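Local coordinates for export chaperone SatS (Mycobacterium tuberculosis H37Rv, PDB 6DNM), which acts as a chaperone for proteins exported by the SecA2 pathway, the present chain being its C-terminal domain, at residues 10-15 and 78-83; 16-21 and 33-38; 48-53 and 128-133; 99-104 and 121-126. All coordinates share one frame; numbering follows the deposited sequence.

In the fold
Contact 2 pairs the first two strands of the four-stranded mixed sheet, 19-24 and 29-37. Contact 1 lies about 11 Å from it, centre to centre, and sets helix 12-16 against helix 77-86; Trp13 and Ile80 pack on Pro20 and Ile18 of contact 2. Contacts 3 and 4, centres about 14 Å apart, use successive parts of helix 117-134 against strand 49-52 of the three-stranded sheet and edge strand 98-100 of the four-stranded sheet. Tyr36 of contact 2 probably hydrogen-bonds to Asp129 of contact 3, and Ile21 packs on Tyr99 and Leu126 of contact 4. Along the chain contact 2 is nested within contact 1, and contact 4 within contact 3. Helix 117-134 thus links both sheets of this chaperone domain.

Contact 1: 10-15 and 78-83; sequences RDFWLQ and DDIRTA
A chi1 of 176° swings the Phe12 ring out from helix 12-16 until CZ meets helix 77-86 at Ile80, whereas Trp13, its CG beside the backbone N (chi1 -69°), brings its indole to the same isoleucine through CZ3. Phe12 CZ and CE1 make the contacts of the phenyl ring. Phe12 CZ comes within 3.9 Å of the backbone O of Asp79, which lies at the ring edge, and CA of Ile80 is also near the ring plane. The methyl CB of Ala83, one turn on from Asp79, stands 4.1 Å from Phe12 CZ in an oblique approach. Ile80 is shared by both aromatics: its CG1 lies 4.1 Å from Phe12 CZ, and its CD1 reaches CZ3 of Trp13 at 3.9 Å, the isoleucine and indole side chains crossing at about a right angle. The two aromatics also pack together, Phe12 CD2 lying 3.6 Å above the centre of one indole face. No hydrogen bond joins the segments. The polar ends of Trp13 and Asp79 bond to other parts of the chain, Trp13 NE1 to the backbone O of Ala90 and Asp79 OD2 to the backbone N of Val5. This is apolar helix-helix packing, in which neighbouring aromatics of a short N-terminal helix rest on one side of helix 77-86.

Contact 2: 16-21 and 33-38; sequences VGIDPI and LRCYLD
Asp19 and Arg34 lie side by side and point the same way from an antiparallel, hydrogen-bonded strand pair, but their charged ends are not matched: the carboxylate and guanidinium planes stand 87° apart. Asp19 OD2 is 3.8 Å from Arg34 NH2 and well out of the guanidinium plane, so this long salt bridge rests on charge alone, and the position of NH2 is less certain. Arg34 NE also makes a long, weak ion pair with Asp129 OD2. The backbone holds the pair more firmly. Asp19 N donates to Arg34 O at 2.8 Å, and Arg34 N returns a bond to Asp19 O at 2.9 Å. Ile21 CG2 approaches NH1 of Arg34, the two side chains lying roughly perpendicular. On the face carrying Pro20 and Leu33, the leucine CD2 packs 3.7 Å from Pro20 CA, while Leu33 CB meets CG2 of Ile18 at 3.8 Å. Cys35 CB lies 3.9 Å from Ile18 CG1. Where the chains diverge, a water accepts from Tyr36 N and donates to the O of Gly17, the residue of the Schellman motif that ends helix 12-16. The pair forms part of the hairpin 19-24 and 29-37: Trp13 of helix 12-16 covers Pro20 and Leu33, Ile80 of helix 77-86 packs on Ile18, and strand 40-43 continues the sheet beyond 29-37.

Contact 3: 48-53 and 128-133; sequences GRISVF and RDIGDY
Helix-on-sheet packing joins the C-terminal part of helix 117-134 to strand 49-52, the central strand of the three-stranded mixed sheet, with Ile50 as the meeting point for Ile130 and Tyr133. The axes of strand 49-52 and of the helix segment 128-133 approach to 9.5 Å, at 122° between chain directions. Ile50 divides its contacts along one branch. Its CD1 abuts CG1 of Ile130 at 3.7 Å, one side chain lying square across the other, and Ile50 CG1 lies 3.8 Å from CE2 of Tyr133. The tyrosine ring, turned away from its own main-chain N by a chi1 of 172°, reaches from the helix across the start of the strand. Tyr133 CE2 comes 3.7 Å from the backbone C of Gly48, which has positive phi (73°) and presents bare main chain to the ring. The same ring also makes an edge-to-face pair with Phe43 of strand 40-43. Across the segments the grip is wholly one of van der Waals contact, without a hydrogen bond. The phenol passes close to the strand, Tyr133 OH lying 3.7 Å from Arg49 O, yet its hydrogen bond goes to Asp70 OD2, outside the two segments.

Contact 4: 99-104 and 121-126; sequences YVLSGL and DLAVEL
Tyr99 is gripped at its hydroxyl, edge and face by Leu122, Glu125 and Leu126, about one turn of helix 117-134. Tyr99 OH donates to the anti lone pair of Glu125 OE2 at 2.6 Å, with the ring and carboxylate planes 72° apart. Over one face, Leu126 CB makes a CH-pi contact 3.9 Å from the Tyr99 ring centroid. Leu122 O lies at the ring edge, 3.2 Å from Tyr99 CD1, and Leu122 CD2 makes apolar contact with Tyr99 CE1 at 4.1 Å. Glu125 can reach the phenol because its CG is anti to the backbone N (chi1 175°) and the chain stays extended beyond it. Ala123 CB touches both Leu101 CD2 and Leu104 CD1, each at 3.9 Å, on the first and last residues of the type II turn 101-104. Backbone bonds from Tyr99 to Gln22 and Met24 fix the strand beside 19-24, and Ile21 packs on the ring. Leu101 and Leu104 reach on to helix 170-185, and Gln119 of helix 117-134 binds Val100 O and Ser102 O. The phenol-carboxylate bond is the one hydrogen bond between 99-104 and 121-126; with Tyr99 OH as donor it would suit an ionised Glu125, while face and edge contacts restrict ring rotation.

Contact 1: 10-15 and 78-83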
loop_
_atom_site.group_PDB
_atom_site.type_symbol
_atom_site.label_atom_id
_atom_site.label_comp_id
_atom_site.label_asym_id
_atom_site.label_seq_id
_atom_site.Cartn_x
_atom_site.Cartn_y
_atom_site.Cartn_z
ATOM N N ARG A 10 1.336 -22.635 -11.063
ATOM C CA ARG A 10 2.616 -22.243 -10.471
ATOM C C ARG A 10 2.728 -20.738 -10.262
ATOM O O ARG A 10 3.111 -20.267 -9.183
ATOM C CB ARG A 10 3.738 -22.720 -11.401
ATOM C CG ARG A 10 5.125 -22.792 -10.788
ATOM C CD ARG A 10 5.082 -23.214 -9.338
ATOM N NE ARG A 10 6.275 -23.970 -8.968
ATOM C CZ ARG A 10 6.386 -24.677 -7.849
ATOM N NH1 ARG A 10 5.375 -24.720 -6.992
ATOM N NH2 ARG A 10 7.505 -25.340 -7.587
ATOM N N ASP A 11 2.423 -19.972 -11.299
ATOM C CA ASP A 11 2.656 -18.536 -11.314
ATOM C C ASP A 11 1.321 -17.814 -11.360
ATOM O O ASP A 11 1.138 -16.881 -12.147
ATOM C CB ASP A 11 3.498 -18.184 -12.542
ATOM C CG ASP A 11 4.859 -18.857 -12.526
ATOM O OD1 ASP A 11 5.620 -18.610 -11.569
ATOM O OD2 ASP A 11 5.160 -19.649 -13.446
ATOM N N PHE A 12 0.389 -18.227 -10.502
ATOM C CA PHE A 12 -0.986 -17.740 -10.595
ATOM C C PHE A 12 -1.063 -16.214 -10.561
ATOM O O PHE A 12 -1.668 -15.591 -11.441
ATOM C CB PHE A 12 -1.841 -18.326 -9.473
ATOM C CG PHE A 12 -3.246 -17.784 -9.454
ATOM C CD1 PHE A 12 -4.224 -18.343 -10.261
ATOM C CD2 PHE A 12 -3.585 -16.695 -8.654
ATOM C CE1 PHE A 12 -5.518 -17.845 -10.258
ATOM C CE2 PHE A 12 -4.872 -16.195 -8.646
ATOM C CZ PHE A 12 -5.844 -16.771 -9.450
ATOM N N TRP A 13 -0.515 -15.592 -9.513
ATOM C CA TRP A 13 -0.701 -14.152 -9.351
ATOM C C TRP A 13 0.011 -13.372 -10.450
ATOM O O TRP A 13 -0.511 -12.359 -10.942
ATOM C CB TRP A 13 -0.270 -13.712 -7.946
ATOM C CG TRP A 13 -1.219 -14.235 -6.902
ATOM C CD1 TRP A 13 -0.988 -15.247 -6.013
ATOM C CD2 TRP A 13 -2.574 -13.807 -6.679
ATOM N NE1 TRP A 13 -2.105 -15.462 -5.238
ATOM C CE2 TRP A 13 -3.092 -14.595 -5.629
ATOM C CE3 TRP A 13 -3.392 -12.831 -7.258
ATOM C CZ2 TRP A 13 -4.389 -14.435 -5.144
ATOM C CZ3 TRP A 13 -4.681 -12.668 -6.770
ATOM C CH2 TRP A 13 -5.166 -13.466 -5.720
ATOM N N LEU A 14 1.180 -13.855 -10.879
ATOM C CA LEU A 14 1.858 -13.246 -12.020
ATOM C C LEU A 14 0.998 -13.319 -13.277
ATOM O O LEU A 14 0.855 -12.330 -14.003
ATOM C CB LEU A 14 3.206 -13.933 -12.240
ATOM C CG LEU A 14 4.154 -13.307 -13.256
ATOM C CD1 LEU A 14 4.491 -11.877 -12.886
ATOM C CD2 LEU A 14 5.410 -14.141 -13.341
ATOM N N GLN A 15 0.381 -14.474 -13.528
ATOM C CA GLN A 15 -0.419 -14.629 -14.738
ATOM C C GLN A 15 -1.667 -13.755 -14.708
ATOM O O GLN A 15 -2.101 -13.251 -15.748
ATOM C CB GLN A 15 -0.805 -16.094 -14.911
ATOM C CG GLN A 15 0.348 -16.993 -15.306
ATOM C CD GLN A 15 -0.131 -18.349 -15.781
ATOM O OE1 GLN A 15 0.027 -19.349 -15.086
ATOM N NE2 GLN A 15 -0.734 -18.384 -16.962
ATOM N N ASP A 78 -11.985 -12.735 -13.387
ATOM C CA ASP A 78 -12.765 -13.968 -13.323
ATOM C C ASP A 78 -11.918 -15.163 -12.925
ATOM O O ASP A 78 -12.418 -16.049 -12.288
ATOM C CB ASP A 78 -13.524 -14.242 -14.617
ATOM C CG ASP A 78 -14.715 -15.188 -14.411
ATOM O OD1 ASP A 78 -15.720 -14.761 -13.797
ATOM O OD2 ASP A 78 -14.652 -16.336 -14.863
ATOM N N ASP A 79 -10.641 -15.166 -13.293
ATOM C CA ASP A 79 -9.741 -16.232 -12.859
ATOM C C ASP A 79 -9.590 -16.239 -11.342
ATOM O O ASP A 79 -9.516 -17.305 -10.721
ATOM C CB ASP A 79 -8.370 -16.071 -13.520
ATOM C CG ASP A 79 -8.339 -16.573 -14.953
ATOM O OD1 ASP A 79 -9.345 -17.146 -15.425
ATOM O OD2 ASP A 79 -7.293 -16.400 -15.611
ATOM N N ILE A 80 -9.525 -15.055 -10.731
ATOM C CA ILE A 80 -9.432 -14.972 -9.276
ATOM C C ILE A 80 -10.710 -15.483 -8.628
ATOM O O ILE A 80 -10.668 -16.304 -7.703
ATOM C CB ILE A 80 -9.104 -13.537 -8.833
ATOM C CG1 ILE A 80 -7.739 -13.110 -9.389
ATOM C CG2 ILE A 80 -9.167 -13.431 -7.305
ATOM C CD1 ILE A 80 -7.469 -11.626 -9.300
ATOM N N ARG A 81 -11.860 -14.999 -9.099
ATOM C CA ARG A 81 -13.133 -15.396 -8.507
ATOM C C ARG A 81 -13.360 -16.893 -8.655
ATOM O O ARG A 81 -13.796 -17.559 -7.707
ATOM C CB ARG A 81 -14.272 -14.601 -9.150
ATOM C CG ARG A 81 -15.652 -14.971 -8.622
ATOM C CD ARG A 81 -16.716 -14.003 -9.106
ATOM N NE ARG A 81 -16.848 -14.020 -10.560
ATOM C CZ ARG A 81 -17.754 -14.738 -11.216
ATOM N NH1 ARG A 81 -18.605 -15.507 -10.549
ATOM N NH2 ARG A 81 -17.805 -14.692 -12.539
ATOM N N THR A 82 -13.050 -17.442 -9.836
ATOM C CA THR A 82 -13.213 -18.874 -10.074
ATOM C C THR A 82 -12.267 -19.696 -9.205
ATOM O O THR A 82 -12.637 -20.767 -8.715
ATOM C CB THR A 82 -12.985 -19.183 -11.560
ATOM O OG1 THR A 82 -13.895 -18.414 -12.357
ATOM C CG2 THR A 82 -13.217 -20.648 -11.838
ATOM N N ALA A 83 -11.040 -19.217 -9.000
ATOM C CA ALA A 83 -10.144 -19.914 -8.082
ATOM C C ALA A 83 -10.697 -19.893 -6.663
ATOM O O ALA A 83 -10.609 -20.892 -5.939
ATOM C CB ALA A 83 -8.744 -19.298 -8.133
#

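Contact 2: 16-21 and 33-38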
loop_
_atom_site.group_PDB
_atom_site.type_symbol
_atom_site.label_atom_id
_atom_site.label_comp_id
_atom_site.label_asym_id
_atom_site.label_seq_id
_atom_site.Cartn_x
_atom_site.Cartn_y
_atom_site.Cartn_z
ATOM N N VAL A 16 -2.285 -13.583 -13.535
ATOM C CA VAL A 16 -3.466 -12.722 -13.470
ATOM C C VAL A 16 -3.120 -11.239 -13.456
ATOM O O VAL A 16 -4.013 -10.401 -13.639
ATOM C CB VAL A 16 -4.450 -13.157 -12.368
ATOM C CG1 VAL A 16 -4.885 -14.596 -12.587
ATOM C CG2 VAL A 16 -3.847 -12.983 -10.997
ATOM N N GLY A 17 -1.854 -10.885 -13.244
ATOM C CA GLY A 17 -1.428 -9.498 -13.314
ATOM C C GLY A 17 -1.882 -8.643 -12.158
ATOM O O GLY A 17 -1.887 -7.416 -12.269
ATOM N N ILE A 18 -2.265 -9.258 -11.045
ATOM C CA ILE A 18 -2.772 -8.559 -9.874
ATOM C C ILE A 18 -2.009 -9.106 -8.675
ATOM O O ILE A 18 -1.820 -10.321 -8.567
ATOM C CB ILE A 18 -4.295 -8.780 -9.729
ATOM C CG1 ILE A 18 -5.039 -8.170 -10.931
ATOM C CG2 ILE A 18 -4.819 -8.219 -8.417
ATOM C CD1 ILE A 18 -6.490 -8.626 -11.102
ATOM N N ASP A 19 -1.546 -8.210 -7.790
ATOM C CA ASP A 19 -0.705 -8.605 -6.669
ATOM C C ASP A 19 -1.484 -8.557 -5.369
ATOM O O ASP A 19 -2.030 -7.500 -5.019
ATOM C CB ASP A 19 0.488 -7.646 -6.514
ATOM C CG ASP A 19 1.525 -7.784 -7.604
ATOM O OD1 ASP A 19 1.673 -8.874 -8.190
ATOM O OD2 ASP A 19 2.211 -6.773 -7.850
ATOM N N PRO A 20 -1.473 -9.627 -4.584
ATOM C CA PRO A 20 -1.823 -9.491 -3.164
ATOM C C PRO A 20 -0.749 -8.687 -2.453
ATOM O O PRO A 20 0.444 -8.838 -2.720
ATOM C CB PRO A 20 -1.834 -10.942 -2.660
ATOM C CG PRO A 20 -1.934 -11.800 -3.923
ATOM C CD PRO A 20 -1.177 -11.018 -4.959
ATOM N N ILE A 21 -1.183 -7.794 -1.566
ATOM C CA ILE A 21 -0.249 -6.979 -0.799
ATOM C C ILE A 21 -0.589 -7.069 0.682
ATOM O O ILE A 21 -1.721 -7.371 1.065
ATOM C CB ILE A 21 -0.185 -5.501 -1.264
ATOM C CG1 ILE A 21 -1.469 -4.757 -0.907
ATOM C CG2 ILE A 21 0.122 -5.405 -2.765
ATOM C CD1 ILE A 21 -1.376 -3.246 -1.161
ATOM N N LEU A 33 -5.668 -6.369 -2.729
ATOM C CA LEU A 33 -5.090 -6.589 -4.049
ATOM C C LEU A 33 -4.798 -5.252 -4.714
ATOM O O LEU A 33 -5.526 -4.270 -4.520
ATOM C CB LEU A 33 -6.043 -7.365 -4.976
ATOM C CG LEU A 33 -6.552 -8.722 -4.480
ATOM C CD1 LEU A 33 -7.508 -9.336 -5.493
ATOM C CD2 LEU A 33 -5.396 -9.678 -4.199
ATOM N N ARG A 34 -3.735 -5.228 -5.520
ATOM C CA ARG A 34 -3.367 -4.034 -6.266
ATOM C C ARG A 34 -2.780 -4.437 -7.608
ATOM O O ARG A 34 -2.032 -5.415 -7.700
ATOM C CB ARG A 34 -2.321 -3.225 -5.500
ATOM C CG ARG A 34 -1.931 -1.903 -6.185
ATOM C CD ARG A 34 -0.520 -1.964 -6.787
ATOM N NE ARG A 34 0.408 -2.434 -5.772
ATOM C CZ ARG A 34 1.631 -2.916 -5.965
ATOM N NH1 ARG A 34 2.348 -3.312 -4.942
ATOM N NH2 ARG A 34 2.159 -3.004 -7.166
ATOM N N CYS A 35 -3.119 -3.673 -8.644
ATOM C CA CYS A 35 -2.522 -3.849 -9.959
ATOM C C CYS A 35 -2.232 -2.479 -10.551
ATOM O O CYS A 35 -2.547 -1.443 -9.958
ATOM C CB CYS A 35 -3.439 -4.639 -10.894
ATOM S SG CYS A 35 -4.929 -3.754 -11.353
ATOM N N TYR A 36 -1.628 -2.472 -11.733
ATOM C CA TYR A 36 -1.420 -1.252 -12.498
ATOM C C TYR A 36 -2.050 -1.423 -13.869
ATOM O O TYR A 36 -1.854 -2.451 -14.525
ATOM C CB TYR A 36 0.062 -0.946 -12.640
ATOM C CG TYR A 36 0.742 -0.768 -11.308
ATOM C CD1 TYR A 36 0.683 0.442 -10.614
ATOM C CD2 TYR A 36 1.417 -1.818 -10.727
ATOM C CE1 TYR A 36 1.312 0.597 -9.375
ATOM C CE2 TYR A 36 2.038 -1.675 -9.517
ATOM C CZ TYR A 36 1.983 -0.478 -8.828
ATOM O OH TYR A 36 2.616 -0.366 -7.600
ATOM N N LEU A 37 -2.820 -0.427 -14.284
ATOM C CA LEU A 37 -3.450 -0.403 -15.596
ATOM C C LEU A 37 -3.053 0.912 -16.239
ATOM O O LEU A 37 -3.353 1.976 -15.689
ATOM C CB LEU A 37 -4.971 -0.456 -15.444
ATOM C CG LEU A 37 -5.779 -0.531 -16.735
ATOM C CD1 LEU A 37 -5.343 -1.725 -17.572
ATOM C CD2 LEU A 37 -7.254 -0.616 -16.403
ATOM N N ASP A 38 -2.368 0.839 -17.382
ATOM C CA ASP A 38 -1.879 2.023 -18.092
ATOM C C ASP A 38 -1.191 3.005 -17.145
ATOM O O ASP A 38 -1.533 4.189 -17.082
ATOM C CB ASP A 38 -2.992 2.705 -18.885
ATOM C CG ASP A 38 -3.755 1.742 -19.760
ATOM O OD1 ASP A 38 -3.140 0.769 -20.244
ATOM O OD2 ASP A 38 -4.970 1.958 -19.959
HETATM O O HOH W 1 -0.496 -5.097 -12.509
#

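Contact 3: 48-53 and 128-133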
loop_
_atom_site.group_PDB
_atom_site.type_symbol
_atom_site.label_atom_id
_atom_site.label_comp_id
_atom_site.label_asym_id
_atom_site.label_seq_id
_atom_site.Cartn_x
_atom_site.Cartn_y
_atom_site.Cartn_z
ATOM N N GLY A 48 -12.424 5.371 -4.654
ATOM C CA GLY A 48 -11.195 5.881 -4.070
ATOM C C GLY A 48 -10.823 5.354 -2.702
ATOM O O GLY A 48 -9.895 5.892 -2.084
ATOM N N ARG A 49 -11.509 4.326 -2.201
ATOM C CA ARG A 49 -11.168 3.710 -0.923
ATOM C C ARG A 49 -10.864 2.232 -1.132
ATOM O O ARG A 49 -11.560 1.538 -1.881
ATOM C CB ARG A 49 -12.286 3.878 0.116
ATOM C CG ARG A 49 -12.627 5.330 0.475
ATOM C CD ARG A 49 -12.941 5.497 1.969
ATOM N NE ARG A 49 -14.108 4.731 2.398
ATOM C CZ ARG A 49 -14.249 4.210 3.613
ATOM N NH1 ARG A 49 -13.296 4.365 4.520
ATOM N NH2 ARG A 49 -15.342 3.526 3.920
ATOM N N ILE A 50 -9.824 1.766 -0.453
ATOM C CA ILE A 50 -9.270 0.429 -0.636
ATOM C C ILE A 50 -9.911 -0.510 0.375
ATOM O O ILE A 50 -9.853 -0.262 1.584
ATOM C CB ILE A 50 -7.748 0.463 -0.428
ATOM C CG1 ILE A 50 -7.090 1.420 -1.429
ATOM C CG2 ILE A 50 -7.155 -0.948 -0.468
ATOM C CD1 ILE A 50 -5.722 1.894 -0.998
ATOM N N SER A 51 -10.488 -1.609 -0.112
ATOM C CA SER A 51 -11.024 -2.635 0.779
ATOM C C SER A 51 -9.882 -3.432 1.400
ATOM O O SER A 51 -9.068 -4.024 0.683
ATOM C CB SER A 51 -11.934 -3.579 -0.005
ATOM O OG SER A 51 -13.130 -2.931 -0.396
ATOM N N VAL A 52 -9.831 -3.468 2.735
ATOM C CA VAL A 52 -8.802 -4.210 3.452
ATOM C C VAL A 52 -9.427 -5.309 4.296
ATOM O O VAL A 52 -10.557 -5.192 4.783
ATOM C CB VAL A 52 -7.899 -3.300 4.310
ATOM C CG1 VAL A 52 -7.099 -2.379 3.404
ATOM C CG2 VAL A 52 -8.715 -2.511 5.334
ATOM N N PHE A 53 -8.647 -6.373 4.499
ATOM C CA PHE A 53 -9.081 -7.601 5.157
ATOM C C PHE A 53 -8.050 -8.021 6.195
ATOM O O PHE A 53 -6.848 -7.847 5.987
ATOM C CB PHE A 53 -9.300 -8.711 4.114
ATOM C CG PHE A 53 -10.341 -8.351 3.103
ATOM C CD1 PHE A 53 -11.668 -8.719 3.293
ATOM C CD2 PHE A 53 -10.011 -7.586 1.985
ATOM C CE1 PHE A 53 -12.642 -8.339 2.380
ATOM C CE2 PHE A 53 -10.978 -7.210 1.068
ATOM C CZ PHE A 53 -12.289 -7.591 1.263
ATOM N N ARG A 128 2.300 6.704 -2.514
ATOM C CA ARG A 128 2.057 7.314 -3.818
ATOM C C ARG A 128 0.961 6.572 -4.566
ATOM O O ARG A 128 0.108 7.196 -5.210
ATOM C CB ARG A 128 3.344 7.331 -4.642
ATOM C CG ARG A 128 4.471 8.113 -4.015
ATOM C CD ARG A 128 4.643 9.425 -4.692
ATOM N NE ARG A 128 5.874 10.086 -4.277
ATOM C CZ ARG A 128 6.011 11.402 -4.210
ATOM N NH1 ARG A 128 4.984 12.189 -4.524
ATOM N NH2 ARG A 128 7.167 11.928 -3.834
ATOM N N ASP A 129 0.959 5.236 -4.484
ATOM C CA ASP A 129 -0.094 4.461 -5.137
ATOM C C ASP A 129 -1.458 4.770 -4.533
ATOM O O ASP A 129 -2.448 4.896 -5.259
ATOM C CB ASP A 129 0.199 2.967 -5.005
ATOM C CG ASP A 129 1.230 2.468 -6.001
ATOM O OD1 ASP A 129 1.628 3.223 -6.906
ATOM O OD2 ASP A 129 1.633 1.293 -5.873
ATOM N N ILE A 130 -1.536 4.887 -3.204
ATOM C CA ILE A 130 -2.813 5.206 -2.566
ATOM C C ILE A 130 -3.270 6.599 -2.965
ATOM O O ILE A 130 -4.451 6.820 -3.262
ATOM C CB ILE A 130 -2.708 5.071 -1.035
ATOM C CG1 ILE A 130 -2.487 3.614 -0.633
ATOM C CG2 ILE A 130 -3.957 5.638 -0.353
ATOM C CD1 ILE A 130 -2.411 3.434 0.878
ATOM N N GLY A 131 -2.352 7.566 -2.967
ATOM C CA GLY A 131 -2.719 8.905 -3.393
ATOM C C GLY A 131 -3.221 8.939 -4.822
ATOM O O GLY A 131 -4.221 9.597 -5.125
ATOM N N ASP A 132 -2.550 8.209 -5.717
ATOM C CA ASP A 132 -2.977 8.189 -7.111
ATOM C C ASP A 132 -4.344 7.528 -7.251
ATOM O O ASP A 132 -5.227 8.046 -7.946
ATOM C CB ASP A 132 -1.943 7.445 -7.960
ATOM C CG ASP A 132 -0.626 8.199 -8.092
ATOM O OD1 ASP A 132 -0.514 9.346 -7.602
ATOM O OD2 ASP A 132 0.313 7.632 -8.688
ATOM N N TYR A 133 -4.537 6.388 -6.588
ATOM C CA TYR A 133 -5.803 5.667 -6.684
ATOM C C TYR A 133 -6.949 6.478 -6.093
ATOM O O TYR A 133 -8.065 6.471 -6.624
ATOM C CB TYR A 133 -5.683 4.320 -5.967
ATOM C CG TYR A 133 -7.004 3.583 -5.851
ATOM C CD1 TYR A 133 -7.624 3.046 -6.975
ATOM C CD2 TYR A 133 -7.641 3.448 -4.625
ATOM C CE1 TYR A 133 -8.835 2.375 -6.870
ATOM C CE2 TYR A 133 -8.841 2.772 -4.507
ATOM C CZ TYR A 133 -9.440 2.244 -5.635
ATOM O OH TYR A 133 -10.640 1.575 -5.510
#

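Contact 4: 99-104 and 121-126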
loop_
_atom_site.group_PDB
_atom_site.type_symbol
_atom_site.label_atom_id
_atom_site.label_comp_id
_atom_site.label_asym_id
_atom_site.label_seq_id
_atom_site.Cartn_x
_atom_site.Cartn_y
_atom_site.Cartn_z
ATOM N N TYR A 99 4.376 -3.831 2.940
ATOM C CA TYR A 99 4.462 -2.404 3.204
ATOM C C TYR A 99 4.218 -2.149 4.682
ATOM O O TYR A 99 3.181 -2.538 5.216
ATOM C CB TYR A 99 3.402 -1.676 2.386
ATOM C CG TYR A 99 3.585 -1.815 0.899
ATOM C CD1 TYR A 99 4.598 -1.135 0.240
ATOM C CD2 TYR A 99 2.755 -2.644 0.146
ATOM C CE1 TYR A 99 4.772 -1.250 -1.132
ATOM C CE2 TYR A 99 2.920 -2.765 -1.231
ATOM C CZ TYR A 99 3.933 -2.061 -1.861
ATOM O OH TYR A 99 4.107 -2.172 -3.225
ATOM N N VAL A 100 5.156 -1.484 5.344
ATOM C CA VAL A 100 5.117 -1.333 6.797
ATOM C C VAL A 100 5.116 0.151 7.126
ATOM O O VAL A 100 6.122 0.843 6.915
ATOM C CB VAL A 100 6.300 -2.044 7.482
ATOM C CG1 VAL A 100 6.206 -1.912 9.004
ATOM C CG2 VAL A 100 6.345 -3.499 7.070
ATOM N N LEU A 101 4.000 0.638 7.668
ATOM C CA LEU A 101 3.941 1.989 8.215
ATOM C C LEU A 101 4.319 2.042 9.690
ATOM O O LEU A 101 4.679 3.121 10.185
ATOM C CB LEU A 101 2.540 2.585 8.024
ATOM C CG LEU A 101 2.033 2.627 6.586
ATOM C CD1 LEU A 101 0.704 3.368 6.508
ATOM C CD2 LEU A 101 3.056 3.243 5.631
ATOM N N SER A 102 4.265 0.898 10.375
ATOM C CA SER A 102 4.520 0.794 11.811
ATOM C C SER A 102 5.845 1.426 12.212
ATOM O O SER A 102 6.887 1.146 11.620
ATOM C CB SER A 102 4.565 -0.685 12.180
ATOM O OG SER A 102 3.516 -1.377 11.546
ATOM N N GLY A 103 5.799 2.246 13.263
ATOM C CA GLY A 103 6.977 2.833 13.845
ATOM C C GLY A 103 7.506 4.083 13.173
ATOM O O GLY A 103 8.314 4.792 13.783
ATOM N N LEU A 104 7.096 4.382 11.935
ATOM C CA LEU A 104 7.680 5.527 11.245
ATOM C C LEU A 104 7.422 6.823 12.004
ATOM O O LEU A 104 8.297 7.693 12.071
ATOM C CB LEU A 104 7.145 5.626 9.818
ATOM C CG LEU A 104 7.650 4.562 8.838
ATOM C CD1 LEU A 104 6.931 4.688 7.510
ATOM C CD2 LEU A 104 9.159 4.653 8.650
ATOM N N ASP A 121 11.343 3.435 1.846
ATOM C CA ASP A 121 11.228 3.341 0.411
ATOM C C ASP A 121 9.984 2.592 -0.009
ATOM O O ASP A 121 9.251 3.052 -0.851
ATOM C CB ASP A 121 12.459 2.735 -0.234
ATOM C CG ASP A 121 12.522 3.084 -1.690
ATOM O OD1 ASP A 121 12.053 2.347 -2.514
ATOM O OD2 ASP A 121 12.983 4.199 -1.995
ATOM N N LEU A 122 9.779 1.432 0.598
ATOM C CA LEU A 122 8.551 0.681 0.354
ATOM C C LEU A 122 7.315 1.472 0.771
ATOM O O LEU A 122 6.318 1.507 0.039
ATOM C CB LEU A 122 8.620 -0.660 1.087
ATOM C CG LEU A 122 9.482 -1.716 0.400
ATOM C CD1 LEU A 122 9.940 -2.762 1.414
ATOM C CD2 LEU A 122 8.715 -2.356 -0.743
ATOM N N ALA A 123 7.361 2.129 1.935
ATOM C CA ALA A 123 6.190 2.871 2.409
ATOM C C ALA A 123 5.798 3.985 1.445
ATOM O O ALA A 123 4.608 4.203 1.187
ATOM C CB ALA A 123 6.452 3.456 3.798
ATOM N N VAL A 124 6.781 4.714 0.917
ATOM C CA VAL A 124 6.490 5.795 -0.018
ATOM C C VAL A 124 5.904 5.247 -1.311
ATOM O O VAL A 124 5.001 5.852 -1.895
ATOM C CB VAL A 124 7.751 6.647 -0.249
ATOM C CG1 VAL A 124 7.559 7.607 -1.416
ATOM C CG2 VAL A 124 8.078 7.416 1.017
ATOM N N GLU A 125 6.389 4.090 -1.769
ATOM C CA GLU A 125 5.791 3.437 -2.928
ATOM C C GLU A 125 4.295 3.200 -2.714
ATOM O O GLU A 125 3.472 3.559 -3.564
ATOM C CB GLU A 125 6.529 2.128 -3.199
ATOM C CG GLU A 125 5.941 1.288 -4.301
ATOM C CD GLU A 125 6.742 0.022 -4.521
ATOM O OE1 GLU A 125 7.931 0.123 -4.899
ATOM O OE2 GLU A 125 6.183 -1.072 -4.315
ATOM N N LEU A 126 3.919 2.645 -1.560
ATOM C CA LEU A 126 2.497 2.428 -1.282
ATOM C C LEU A 126 1.746 3.748 -1.177
ATOM O O LEU A 126 0.646 3.887 -1.721
ATOM C CB LEU A 126 2.330 1.645 0.020
ATOM C CG LEU A 126 0.877 1.499 0.484
ATOM C CD1 LEU A 126 0.071 0.580 -0.437
ATOM C CD2 LEU A 126 0.842 1.005 1.919
#